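Local atomic coordinates of TodX (Pseudomonas putida, PDB entry 3BS0), a protein that probably carries hydrophobic compounds such as toluene across the outer membrane of Pseudomonas putida, as a barrel-shaped channel of the FadL family. Residues I366-P371 and L416-S421; N393-F398 and N424-Y429. All coordinates share one frame; numbering follows the deposited sequence.

Overall arrangement
Following the chain from the N terminus, the four segments come late and alternate: 366-371, 393-398, 416-421, 424-429. The two contacts therefore cross along the sequence. Interaction 1 closes a span of 44 residues, bringing the loop that follows strand 348-356 against the start of strand 417-433, the last strand of the chain. Interaction 2 opens within that span and closes 25 residues, pairing strand 390-405 with a later part of the same last strand as a beta hairpin. Their centres lie about 25 Å apart, and strand 417-433 serves both. It also pairs with strand 44-60, so these contacts bind an inward-folded loop and a hairpin to the seam where the barrel closes.

Interaction 1. Residues I366-P371 and L416-S421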
ATOM      1  N   ILE A 366       1.630  17.996  -1.396  1.00 59.49           N
ATOM      2  CA  ILE A 366       1.585  17.512  -2.774  1.00 56.33           C
ATOM      3  C   ILE A 366       2.672  16.455  -3.112  1.00 52.54           C
ATOM      4  O   ILE A 366       2.545  15.291  -2.705  1.00 52.45           O
ATOM      5  CB  ILE A 366       1.637  18.706  -3.777  1.00 59.61           C
ATOM      6  CG1 ILE A 366       1.453  18.180  -5.212  1.00 61.59           C
ATOM      7  CG2 ILE A 366       2.928  19.513  -3.584  1.00 59.59           C
ATOM      8  CD1 ILE A 366       1.689  19.195  -6.317  1.00 62.14           C
ATOM      9  N   LEU A 367       3.712  16.841  -3.859  1.00 47.04           N
ATOM     10  CA  LEU A 367       4.808  15.928  -4.249  1.00 42.07           C
ATOM     11  C   LEU A 367       4.373  14.801  -5.204  1.00 36.23           C
ATOM     12  O   LEU A 367       4.148  13.676  -4.801  1.00 33.30           O
ATOM     13  CB  LEU A 367       5.463  15.334  -2.989  1.00 44.17           C
ATOM     14  CG  LEU A 367       6.844  14.684  -3.094  1.00 45.91           C
ATOM     15  CD1 LEU A 367       7.415  14.466  -1.709  1.00 47.37           C
ATOM     16  CD2 LEU A 367       6.744  13.366  -3.829  1.00 47.65           C
ATOM     17  N   PRO A 368       4.290  15.097  -6.502  1.00 34.07           N
ATOM     18  CA  PRO A 368       3.887  14.162  -7.554  1.00 33.92           C
ATOM     19  C   PRO A 368       4.395  12.716  -7.568  1.00 34.59           C
ATOM     20  O   PRO A 368       3.786  11.844  -8.199  1.00 35.04           O
ATOM     21  CB  PRO A 368       4.255  14.911  -8.835  1.00 32.18           C
ATOM     22  CG  PRO A 368       5.265  15.912  -8.402  1.00 34.48           C
ATOM     23  CD  PRO A 368       4.725  16.367  -7.098  1.00 33.16           C
ATOM     24  N   VAL A 369       5.497  12.438  -6.891  1.00 35.15           N
ATOM     25  CA  VAL A 369       6.025  11.073  -6.897  1.00 33.58           C
ATOM     26  C   VAL A 369       5.476  10.227  -5.749  1.00 33.56           C
ATOM     27  O   VAL A 369       5.484   9.007  -5.827  1.00 29.53           O
ATOM     28  CB  VAL A 369       7.577  11.107  -6.934  1.00 31.68           C
ATOM     29  CG1 VAL A 369       8.177   9.914  -6.267  1.00 32.74           C
ATOM     30  CG2 VAL A 369       8.018  11.151  -8.350  1.00 29.42           C
ATOM     31  N   ILE A 370       5.000  10.880  -4.689  1.00 36.76           N
ATOM     32  CA  ILE A 370       4.386  10.174  -3.568  1.00 40.08           C
ATOM     33  C   ILE A 370       2.987  10.728  -3.421  1.00 41.41           C
ATOM     34  O   ILE A 370       2.764  11.666  -2.660  1.00 40.41           O
ATOM     35  CB  ILE A 370       5.109  10.385  -2.215  1.00 42.22           C
ATOM     36  CG1 ILE A 370       6.462   9.660  -2.197  1.00 43.29           C
ATOM     37  CG2 ILE A 370       4.231   9.823  -1.077  1.00 41.60           C
ATOM     38  CD1 ILE A 370       7.534  10.301  -3.044  1.00 44.81           C
ATOM     39  N   PRO A 371       2.020  10.159  -4.153  1.00 44.64           N
ATOM     40  CA  PRO A 371       0.632  10.632  -4.078  1.00 46.14           C
ATOM     41  C   PRO A 371      -0.051  10.227  -2.762  1.00 48.26           C
ATOM     42  O   PRO A 371       0.223   9.157  -2.218  1.00 48.77           O
ATOM     43  CB  PRO A 371      -0.029   9.969  -5.294  1.00 47.35           C
ATOM     44  CG  PRO A 371       1.139   9.485  -6.158  1.00 45.51           C
ATOM     45  CD  PRO A 371       2.143   9.069  -5.135  1.00 44.81           C
ATOM     46  N   LEU A 416       1.640  23.958  -8.133  1.00 55.99           N
ATOM     47  CA  LEU A 416       1.101  22.845  -8.897  1.00 50.60           C
ATOM     48  C   LEU A 416      -0.322  22.442  -8.591  1.00 47.52           C
ATOM     49  O   LEU A 416      -0.894  22.847  -7.581  1.00 47.04           O
ATOM     50  CB  LEU A 416       1.973  21.614  -8.672  1.00 48.44           C
ATOM     51  CG  LEU A 416       3.451  21.698  -9.017  1.00 48.14           C
ATOM     52  CD1 LEU A 416       4.155  20.468  -8.480  1.00 47.53           C
ATOM     53  CD2 LEU A 416       3.618  21.808 -10.518  1.00 47.36           C
ATOM     54  N   ARG A 417      -0.886  21.637  -9.488  1.00 42.71           N
ATOM     55  CA  ARG A 417      -2.215  21.097  -9.279  1.00 39.33           C
ATOM     56  C   ARG A 417      -2.157  19.662  -9.751  1.00 36.13           C
ATOM     57  O   ARG A 417      -1.522  19.359 -10.749  1.00 35.03           O
ATOM     58  CB  ARG A 417      -3.313  21.924  -9.978  1.00 37.13           C
ATOM     59  CG  ARG A 417      -3.243  22.070 -11.461  1.00 38.65           C
ATOM     60  CD  ARG A 417      -4.245  23.152 -11.908  1.00 39.44           C
ATOM     61  NE  ARG A 417      -4.192  23.372 -13.353  1.00 42.01           N
ATOM     62  CZ  ARG A 417      -4.817  22.622 -14.253  1.00 37.74           C
ATOM     63  NH1 ARG A 417      -5.566  21.601 -13.872  1.00 38.27           N
ATOM     64  NH2 ARG A 417      -4.654  22.875 -15.539  1.00 40.68           N
ATOM     65  N   GLN A 418      -2.786  18.777  -8.990  1.00 35.12           N
ATOM     66  CA  GLN A 418      -2.757  17.361  -9.285  1.00 36.03           C
ATOM     67  C   GLN A 418      -4.138  16.743  -9.310  1.00 37.16           C
ATOM     68  O   GLN A 418      -5.041  17.173  -8.587  1.00 34.28           O
ATOM     69  CB  GLN A 418      -1.907  16.647  -8.238  1.00 37.18           C
ATOM     70  CG  GLN A 418      -1.330  15.300  -8.659  1.00 40.95           C
ATOM     71  CD  GLN A 418      -0.395  14.717  -7.597  1.00 43.36           C
ATOM     72  OE1 GLN A 418      -0.841  14.183  -6.574  1.00 45.21           O
ATOM     73  NE2 GLN A 418       0.905  14.841  -7.829  1.00 42.47           N
ATOM     74  N   SER A 419      -4.292  15.733 -10.162  1.00 38.92           N
ATOM     75  CA  SER A 419      -5.547  14.999 -10.300  1.00 41.02           C
ATOM     76  C   SER A 419      -5.137  13.537 -10.232  1.00 40.54           C
ATOM     77  O   SER A 419      -4.269  13.088 -10.985  1.00 42.12           O
ATOM     78  CB  SER A 419      -6.221  15.336 -11.634  1.00 42.28           C
ATOM     79  OG  SER A 419      -5.291  15.311 -12.704  1.00 46.42           O
ATOM     80  N   HIS A 420      -5.769  12.787  -9.342  1.00 40.56           N
ATOM     81  CA  HIS A 420      -5.369  11.400  -9.143  1.00 39.81           C
ATOM     82  C   HIS A 420      -6.481  10.384  -8.863  1.00 38.30           C
ATOM     83  O   HIS A 420      -7.256  10.534  -7.913  1.00 39.19           O
ATOM     84  CB  HIS A 420      -4.310  11.417  -8.017  1.00 38.66           C
ATOM     85  CG  HIS A 420      -4.039  10.094  -7.395  1.00 36.11           C
ATOM     86  ND1 HIS A 420      -3.921   8.934  -8.127  1.00 37.50           N
ATOM     87  CD2 HIS A 420      -3.829   9.749  -6.105  1.00 37.41           C
ATOM     88  CE1 HIS A 420      -3.654   7.928  -7.314  1.00 37.76           C
ATOM     89  NE2 HIS A 420      -3.591   8.397  -6.081  1.00 37.71           N
ATOM     90  N   SER A 421      -6.545   9.349  -9.698  1.00 36.96           N
ATOM     91  CA  SER A 421      -7.537   8.282  -9.542  1.00 37.88           C
ATOM     92  C   SER A 421      -6.809   6.944  -9.601  1.00 38.12           C
ATOM     93  O   SER A 421      -5.636   6.891  -9.976  1.00 38.61           O
ATOM     94  CB  SER A 421      -8.605   8.349 -10.649  1.00 38.70           C
ATOM     95  OG  SER A 421      -8.148   7.802 -11.873  1.00 38.23           O
TER
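I366 of the loop 366-371 and L416, just ahead of strand 417-433, meet in an apolar patch that forms, with Q418, the closely packed part of the contact. The I366 side chain stretches toward the strand with CG1 anti to the backbone N (chi1 -175°), and its terminal CD1 meets L416 CB at 3.4 Å and L416 CD1 at 3.5 Å, the two side chains crossing at about a right angle. L416 CD1 also borders the P368 ring, at a more relaxed 4.4 Å from CD. Two residues further on, CG of Q418 anti to N (chi1 -158°) and an extended chain beyond it carry the amide to P368, which the side chain crosses at about a right angle, Q418 NE2 lying 3.5 Å from P368 CB. The loop is folded here as a type I turn from L367 to I370, closed by I370 N to L367 O at 2.9 Å, while P368 O is held from beyond by the hydroxyl of Y109.

Packing eases toward the other end. P371 CB approaches the H420 ring obliquely, 3.9 Å from CD2, and P371 also rests on I57 and L105 of strands 44-60 and 93-108. R417 points away from the loop and is exposed, and S419 OG bonds to K58 O. On the loop's own far side, L367 points away from the strand, where a bound detergent molecule may mark an apolar surface. L416, Q418 and H420 face the loop inside while R417 and S419 turn the other way, the alternation of a wall strand in a FadL-type outer-membrane beta barrel.

Interaction 2. Residues N393-F398 and N424-Y429; sequences NLAISF and NAVVSY
Strands 393-398 and 424-429 run antiparallel, their axes 4.5 Å apart at closest and 165° between their directions. N393 and S428 form a hydrogen-bonded pair linked both ways: N393 N to S428 O at 3.0 Å, nearly straight at 166°, and S428 N to N393 O at 3.2 Å. Two residues along, V426 N donates to A395 O from above the carbonyl plane, while the return bond from A395 N to V426 O is weak. Between them L394 and V427 form a non-hydrogen-bonded pair.

Side chains separate onto two faces. N393, A395 and S397 share one with N424, V426 and S428; there A395 CB lies 4.3 Å from V426 CB. N393 ND2 comes within 4.0 Å of S428 OG, whereas N393 OD1 turns to R351 in a weak bond. A11, R14 and A15 of helix 11-15 cover parts of this face. L394, I396, A425 and V427 occupy the other; V427 CG1, anti to its own N (chi1 -174°), lies against N393 O. This chemistry, mostly small or polar side chains, with V426 among them, against the interior helix and apolar ones on the surface, implies a barrel wall whose outer face probably meets lipid.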
ATOM      1  N   ASN A 393     -12.347 -15.994  -7.994  1.00 40.52           N
ATOM      2  CA  ASN A 393     -12.895 -14.744  -7.468  1.00 39.70           C
ATOM      3  C   ASN A 393     -12.296 -13.562  -8.225  1.00 39.37           C
ATOM      4  O   ASN A 393     -11.100 -13.541  -8.507  1.00 38.59           O
ATOM      5  CB  ASN A 393     -12.553 -14.571  -5.984  1.00 38.81           C
ATOM      6  CG  ASN A 393     -13.014 -15.725  -5.130  1.00 39.60           C
ATOM      7  OD1 ASN A 393     -14.105 -15.709  -4.565  1.00 39.60           O
ATOM      8  ND2 ASN A 393     -12.175 -16.735  -5.026  1.00 39.88           N
ATOM      9  N   LEU A 394     -13.132 -12.585  -8.554  1.00 38.84           N
ATOM     10  CA  LEU A 394     -12.670 -11.391  -9.241  1.00 39.49           C
ATOM     11  C   LEU A 394     -13.070 -10.194  -8.393  1.00 39.84           C
ATOM     12  O   LEU A 394     -14.009 -10.265  -7.601  1.00 41.81           O
ATOM     13  CB  LEU A 394     -13.316 -11.255 -10.628  1.00 38.40           C
ATOM     14  CG  LEU A 394     -13.098 -12.347 -11.674  1.00 38.13           C
ATOM     15  CD1 LEU A 394     -14.030 -13.523 -11.413  1.00 38.04           C
ATOM     16  CD2 LEU A 394     -13.354 -11.765 -13.051  1.00 37.52           C
ATOM     17  N   ALA A 395     -12.343  -9.099  -8.547  1.00 39.57           N
ATOM     18  CA  ALA A 395     -12.647  -7.877  -7.819  1.00 36.92           C
ATOM     19  C   ALA A 395     -12.065  -6.727  -8.614  1.00 36.17           C
ATOM     20  O   ALA A 395     -11.057  -6.884  -9.296  1.00 33.54           O
ATOM     21  CB  ALA A 395     -12.039  -7.926  -6.432  1.00 36.73           C
ATOM     22  N   ILE A 396     -12.724  -5.576  -8.554  1.00 39.05           N
ATOM     23  CA  ILE A 396     -12.262  -4.379  -9.263  1.00 39.13           C
ATOM     24  C   ILE A 396     -12.642  -3.197  -8.396  1.00 41.14           C
ATOM     25  O   ILE A 396     -13.826  -2.895  -8.241  1.00 43.93           O
ATOM     26  CB  ILE A 396     -12.925  -4.209 -10.657  1.00 35.79           C
ATOM     27  CG1 ILE A 396     -12.738  -5.469 -11.515  1.00 41.12           C
ATOM     28  CG2 ILE A 396     -12.267  -3.076 -11.395  1.00 34.14           C
ATOM     29  CD1 ILE A 396     -13.645  -6.670 -11.143  1.00 39.45           C
ATOM     30  N   SER A 397     -11.637  -2.539  -7.821  1.00 42.73           N
ATOM     31  CA  SER A 397     -11.860  -1.397  -6.939  1.00 42.57           C
ATOM     32  C   SER A 397     -11.387  -0.087  -7.549  1.00 43.87           C
ATOM     33  O   SER A 397     -10.243   0.040  -7.955  1.00 42.58           O
ATOM     34  CB  SER A 397     -11.144  -1.627  -5.622  1.00 42.44           C
ATOM     35  OG  SER A 397     -11.273  -0.498  -4.784  1.00 47.33           O
ATOM     36  N   PHE A 398     -12.277   0.896  -7.611  1.00 46.85           N
ATOM     37  CA  PHE A 398     -11.930   2.186  -8.198  1.00 45.26           C
ATOM     38  C   PHE A 398     -11.742   3.233  -7.120  1.00 46.78           C
ATOM     39  O   PHE A 398     -12.686   3.570  -6.403  1.00 46.42           O
ATOM     40  CB  PHE A 398     -13.024   2.682  -9.143  1.00 43.21           C
ATOM     41  CG  PHE A 398     -13.511   1.660 -10.128  1.00 42.46           C
ATOM     42  CD1 PHE A 398     -14.128   0.491  -9.700  1.00 43.89           C
ATOM     43  CD2 PHE A 398     -13.421   1.897 -11.486  1.00 43.37           C
ATOM     44  CE1 PHE A 398     -14.650  -0.420 -10.609  1.00 43.75           C
ATOM     45  CE2 PHE A 398     -13.943   0.986 -12.409  1.00 44.16           C
ATOM     46  CZ  PHE A 398     -14.557  -0.169 -11.964  1.00 41.99           C
ATOM     47  N   ASN A 424      -8.286  -1.056  -9.395  1.00 44.44           N
ATOM     48  CA  ASN A 424      -7.696  -2.226  -8.755  1.00 42.57           C
ATOM     49  C   ASN A 424      -8.290  -3.577  -9.127  1.00 43.19           C
ATOM     50  O   ASN A 424      -9.461  -3.839  -8.878  1.00 44.46           O
ATOM     51  CB  ASN A 424      -7.750  -2.067  -7.245  1.00 41.98           C
ATOM     52  CG  ASN A 424      -6.424  -1.660  -6.675  1.00 45.27           C
ATOM     53  OD1 ASN A 424      -5.842  -0.645  -7.083  1.00 44.52           O
ATOM     54  ND2 ASN A 424      -5.920  -2.453  -5.726  1.00 45.83           N
ATOM     55  N   ALA A 425      -7.466  -4.443  -9.700  1.00 42.92           N
ATOM     56  CA  ALA A 425      -7.915  -5.769 -10.078  1.00 43.22           C
ATOM     57  C   ALA A 425      -7.206  -6.814  -9.234  1.00 45.45           C
ATOM     58  O   ALA A 425      -5.980  -6.785  -9.096  1.00 49.13           O
ATOM     59  CB  ALA A 425      -7.632  -6.010 -11.541  1.00 44.77           C
ATOM     60  N   VAL A 426      -7.973  -7.723  -8.641  1.00 44.32           N
ATOM     61  CA  VAL A 426      -7.404  -8.802  -7.833  1.00 41.93           C
ATOM     62  C   VAL A 426      -8.065 -10.032  -8.405  1.00 41.65           C
ATOM     63  O   VAL A 426      -9.248  -9.988  -8.754  1.00 42.10           O
ATOM     64  CB  VAL A 426      -7.804  -8.743  -6.330  1.00 41.78           C
ATOM     65  CG1 VAL A 426      -6.968  -9.746  -5.542  1.00 38.25           C
ATOM     66  CG2 VAL A 426      -7.625  -7.347  -5.777  1.00 43.22           C
ATOM     67  N   VAL A 427      -7.319 -11.121  -8.517  1.00 38.43           N
ATOM     68  CA  VAL A 427      -7.901 -12.341  -9.044  1.00 36.28           C
ATOM     69  C   VAL A 427      -7.260 -13.522  -8.375  1.00 35.66           C
ATOM     70  O   VAL A 427      -6.064 -13.523  -8.125  1.00 33.51           O
ATOM     71  CB  VAL A 427      -7.697 -12.476 -10.566  1.00 36.98           C
ATOM     72  CG1 VAL A 427      -8.447 -13.706 -11.084  1.00 33.85           C
ATOM     73  CG2 VAL A 427      -8.185 -11.227 -11.263  1.00 36.29           C
ATOM     74  N   SER A 428      -8.056 -14.530  -8.063  1.00 34.76           N
ATOM     75  CA  SER A 428      -7.476 -15.698  -7.435  1.00 37.77           C
ATOM     76  C   SER A 428      -8.246 -16.979  -7.690  1.00 38.69           C
ATOM     77  O   SER A 428      -9.473 -16.988  -7.832  1.00 38.26           O
ATOM     78  CB  SER A 428      -7.294 -15.468  -5.917  1.00 33.96           C
ATOM     79  OG  SER A 428      -8.499 -15.092  -5.280  1.00 32.38           O
ATOM     80  N   TYR A 429      -7.492 -18.060  -7.775  1.00 39.88           N
ATOM     81  CA  TYR A 429      -8.067 -19.368  -7.981  1.00 43.70           C
ATOM     82  C   TYR A 429      -7.943 -19.987  -6.612  1.00 44.67           C
ATOM     83  O   TYR A 429      -6.925 -19.818  -5.948  1.00 44.44           O
ATOM     84  CB  TYR A 429      -7.257 -20.158  -9.004  1.00 44.44           C
ATOM     85  CG  TYR A 429      -7.676 -21.597  -9.088  1.00 45.49           C
ATOM     86  CD1 TYR A 429      -8.940 -21.946  -9.548  1.00 44.48           C
ATOM     87  CD2 TYR A 429      -6.822 -22.612  -8.654  1.00 47.48           C
ATOM     88  CE1 TYR A 429      -9.348 -23.266  -9.571  1.00 45.44           C
ATOM     89  CE2 TYR A 429      -7.218 -23.943  -8.671  1.00 46.52           C
ATOM     90  CZ  TYR A 429      -8.481 -24.265  -9.128  1.00 47.05           C
ATOM     91  OH  TYR A 429      -8.885 -25.583  -9.123  1.00 48.87           O
TER